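Local coordinates for protein deacylase (Burkholderia multivorans, PDB 5THW) that probably hydrolyses N-carbamoyl amino acids as a two-zinc amidase of the peptidase M20 family, at residues 232-237 with 307-312. Numbering follows the deposited sequence.
Sequences QGQRWY and DFRHPD. With URP (N-(aminocarbonyl)-beta-alanine), chain G.
Gln234 and Arg309, neighbours across two antiparallel strands, jointly hold the carboxylate of the bound N-(aminocarbonyl)-beta-alanine; both strands fall within the M20 dimerisation region, which here supplies the carboxylate-binding end of the ligand pocket. Arg309 NH1 donates to URP O42 at 2.7 Å and NH2 to URP O41 at 2.8 Å, while Gln234 NE2 adds a second bond to O42. Asp307 fixes the guanidinium in a side-on salt bridge, Arg309 NE to Asp307 OD2 at 2.8 Å and Arg309 NH2 to Asp307 OD1 at 2.9 Å, each through the syn lone pair, so a second-shell acid sets the rotation of the ligand-binding arginine. Extended from CG to NE, Arg309 runs alongside Gln234, whose OE1 sits 3.1 Å above CZ, over the guanidinium centre, their planes 24° apart. That OE1 accepts Trp236 NE1 at 2.8 Å, a somewhat bent bond that steadies the amide, and the indole presents its edge to URP O41. Gln232 crosses Arg309 at about a right angle, its amide against CB and NE2 anchored on Gly376 O. In the backbone, Arg235 and Phe308 form an antiparallel hydrogen-bonded pair; on their face, Tyr237 CE1 touches Phe308 CD2 at 3.7 Å. Helix 313-334 packs there through Leu323 and Leu316, Asp312 OD1 weakly capping its start at Ala314 N and Val315 N. Strands 337-350 and 282-291 flank the pair; His247 and Asn296 of the second subunit also bond the ligand.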
loop_
_atom_site.group_PDB
_atom_site.type_symbol
_atom_site.label_atom_id
_atom_site.label_comp_id
_atom_site.label_asym_id
_atom_site.label_seq_id
_atom_site.Cartn_x
_atom_site.Cartn_y
_atom_site.Cartn_z
ATOM N N GLN A 232 -17.132 9.082 24.734
ATOM C CA GLN A 232 -16.872 7.649 24.775
ATOM C C GLN A 232 -15.370 7.379 24.813
ATOM O O GLN A 232 -14.559 8.192 24.359
ATOM C CB GLN A 232 -17.532 6.939 23.589
ATOM C CG GLN A 232 -16.933 7.197 22.222
ATOM C CD GLN A 232 -17.586 6.339 21.144
ATOM O OE1 GLN A 232 -18.239 5.338 21.444
ATOM N NE2 GLN A 232 -17.434 6.744 19.890
ATOM N N GLY A 233 -15.003 6.228 25.401
ATOM C CA GLY A 233 -13.621 5.791 25.393
ATOM C C GLY A 233 -13.182 5.159 24.080
ATOM O O GLY A 233 -13.986 4.696 23.270
ATOM N N GLN A 234 -11.866 5.167 23.862
ATOM C CA GLN A 234 -11.277 4.671 22.626
ATOM C C GLN A 234 -10.069 3.787 22.909
ATOM O O GLN A 234 -9.377 3.941 23.919
ATOM C CB GLN A 234 -10.846 5.805 21.686
ATOM C CG GLN A 234 -11.864 6.901 21.455
ATOM C CD GLN A 234 -11.488 7.781 20.277
ATOM O OE1 GLN A 234 -10.886 7.317 19.311
ATOM N NE2 GLN A 234 -11.809 9.064 20.369
ATOM N N ARG A 235 -9.809 2.879 21.968
ATOM C CA ARG A 235 -8.630 2.022 21.966
ATOM C C ARG A 235 -8.124 1.956 20.533
ATOM O O ARG A 235 -8.889 1.616 19.625
ATOM C CB ARG A 235 -8.963 0.612 22.469
ATOM C CG ARG A 235 -9.016 0.416 23.978
ATOM C CD ARG A 235 -9.482 -1.012 24.283
ATOM N NE ARG A 235 -9.955 -1.193 25.654
ATOM C CZ ARG A 235 -9.322 -1.884 26.597
ATOM N NH1 ARG A 235 -8.175 -2.496 26.333
ATOM N NH2 ARG A 235 -9.853 -1.980 27.806
ATOM N N TRP A 236 -6.864 2.319 20.319
ATOM C CA TRP A 236 -6.247 2.292 18.998
ATOM C C TRP A 236 -5.119 1.268 18.965
ATOM O O TRP A 236 -4.347 1.141 19.923
ATOM C CB TRP A 236 -5.701 3.666 18.591
ATOM C CG TRP A 236 -6.744 4.711 18.332
ATOM C CD1 TRP A 236 -8.071 4.662 18.674
ATOM C CD2 TRP A 236 -6.540 5.979 17.695
ATOM N NE1 TRP A 236 -8.702 5.818 18.278
ATOM C CE2 TRP A 236 -7.784 6.644 17.681
ATOM C CE3 TRP A 236 -5.426 6.618 17.139
ATOM C CZ2 TRP A 236 -7.944 7.917 17.127
ATOM C CZ3 TRP A 236 -5.588 7.875 16.586
ATOM C CH2 TRP A 236 -6.839 8.509 16.581
ATOM N N TYR A 237 -4.999 0.578 17.837
ATOM C CA TYR A 237 -4.028 -0.488 17.694
ATOM C C TYR A 237 -3.201 -0.283 16.438
ATOM O O TYR A 237 -3.635 0.353 15.470
ATOM C CB TYR A 237 -4.705 -1.873 17.620
ATOM C CG TYR A 237 -5.604 -2.176 18.783
ATOM C CD1 TYR A 237 -6.901 -1.682 18.823
ATOM C CD2 TYR A 237 -5.162 -2.957 19.842
ATOM C CE1 TYR A 237 -7.734 -1.952 19.884
ATOM C CE2 TYR A 237 -5.990 -3.236 20.910
ATOM C CZ TYR A 237 -7.280 -2.729 20.927
ATOM O OH TYR A 237 -8.125 -2.992 21.988
ATOM N N ASP A 307 -9.336 0.926 15.119
ATOM C CA ASP A 307 -9.982 1.992 15.879
ATOM C C ASP A 307 -11.213 1.386 16.548
ATOM O O ASP A 307 -12.146 0.961 15.859
ATOM C CB ASP A 307 -10.357 3.145 14.939
ATOM C CG ASP A 307 -10.997 4.341 15.657
ATOM O OD1 ASP A 307 -10.490 5.472 15.490
ATOM O OD2 ASP A 307 -12.006 4.164 16.377
ATOM N N PHE A 308 -11.199 1.294 17.877
ATOM C CA PHE A 308 -12.343 0.827 18.652
ATOM C C PHE A 308 -12.876 1.963 19.521
ATOM O O PHE A 308 -12.100 2.716 20.123
ATOM C CB PHE A 308 -11.982 -0.362 19.549
ATOM C CG PHE A 308 -11.926 -1.686 18.836
ATOM C CD1 PHE A 308 -12.534 -1.862 17.606
ATOM C CD2 PHE A 308 -11.309 -2.776 19.435
ATOM C CE1 PHE A 308 -12.485 -3.089 16.958
ATOM C CE2 PHE A 308 -11.267 -4.007 18.801
ATOM C CZ PHE A 308 -11.858 -4.163 17.556
ATOM N N ARG A 309 -14.198 2.094 19.589
ATOM C CA ARG A 309 -14.819 3.093 20.452
ATOM C C ARG A 309 -16.090 2.532 21.066
ATOM O O ARG A 309 -16.808 1.765 20.422
ATOM C CB ARG A 309 -15.147 4.389 19.692
ATOM C CG ARG A 309 -13.967 4.982 18.962
ATOM C CD ARG A 309 -14.287 6.261 18.239
ATOM N NE ARG A 309 -13.230 6.569 17.284
ATOM C CZ ARG A 309 -12.840 7.796 16.963
ATOM N NH1 ARG A 309 -13.419 8.849 17.534
ATOM N NH2 ARG A 309 -11.865 7.970 16.075
ATOM N N HIS A 310 -16.350 2.900 22.319
ATOM C CA HIS A 310 -17.623 2.596 22.956
ATOM C C HIS A 310 -17.790 3.512 24.158
ATOM O O HIS A 310 -16.793 3.899 24.780
ATOM C CB HIS A 310 -17.711 1.124 23.382
ATOM C CG HIS A 310 -19.118 0.640 23.566
ATOM N ND1 HIS A 310 -19.798 0.759 24.760
ATOM C CD2 HIS A 310 -19.983 0.063 22.697
ATOM C CE1 HIS A 310 -21.018 0.268 24.620
ATOM N NE2 HIS A 310 -21.157 -0.158 23.377
ATOM N N PRO A 311 -19.025 3.910 24.485
ATOM C CA PRO A 311 -19.235 4.733 25.688
ATOM C C PRO A 311 -19.106 3.965 26.989
ATOM O O PRO A 311 -19.003 4.602 28.044
ATOM C CB PRO A 311 -20.660 5.271 25.500
ATOM C CG PRO A 311 -21.319 4.275 24.603
ATOM C CD PRO A 311 -20.244 3.814 23.666
ATOM N N ASP A 312 -19.092 2.634 26.951
ATOM C CA ASP A 312 -18.993 1.793 28.141
ATOM C C ASP A 312 -17.629 1.114 28.118
ATOM O O ASP A 312 -17.331 0.354 27.189
ATOM C CB ASP A 312 -20.126 0.764 28.164
ATOM C CG ASP A 312 -20.170 -0.059 29.449
ATOM O OD1 ASP A 312 -19.115 -0.562 29.893
ATOM O OD2 ASP A 312 -21.281 -0.226 30.008
HETATM O O2 URP G . -12.274 14.433 14.991
HETATM C C2 URP G . -11.539 14.857 15.863
HETATM N N3 URP G . -11.087 16.103 15.829
HETATM N N1 URP G . -11.145 14.083 16.865
HETATM C C6 URP G . -9.913 13.318 16.772
HETATM C C5 URP G . -9.871 12.172 17.773
HETATM C C4 URP G . -10.883 11.149 17.326
HETATM O O42 URP G . -11.933 11.014 17.994
HETATM O O41 URP G . -10.634 10.478 16.300
#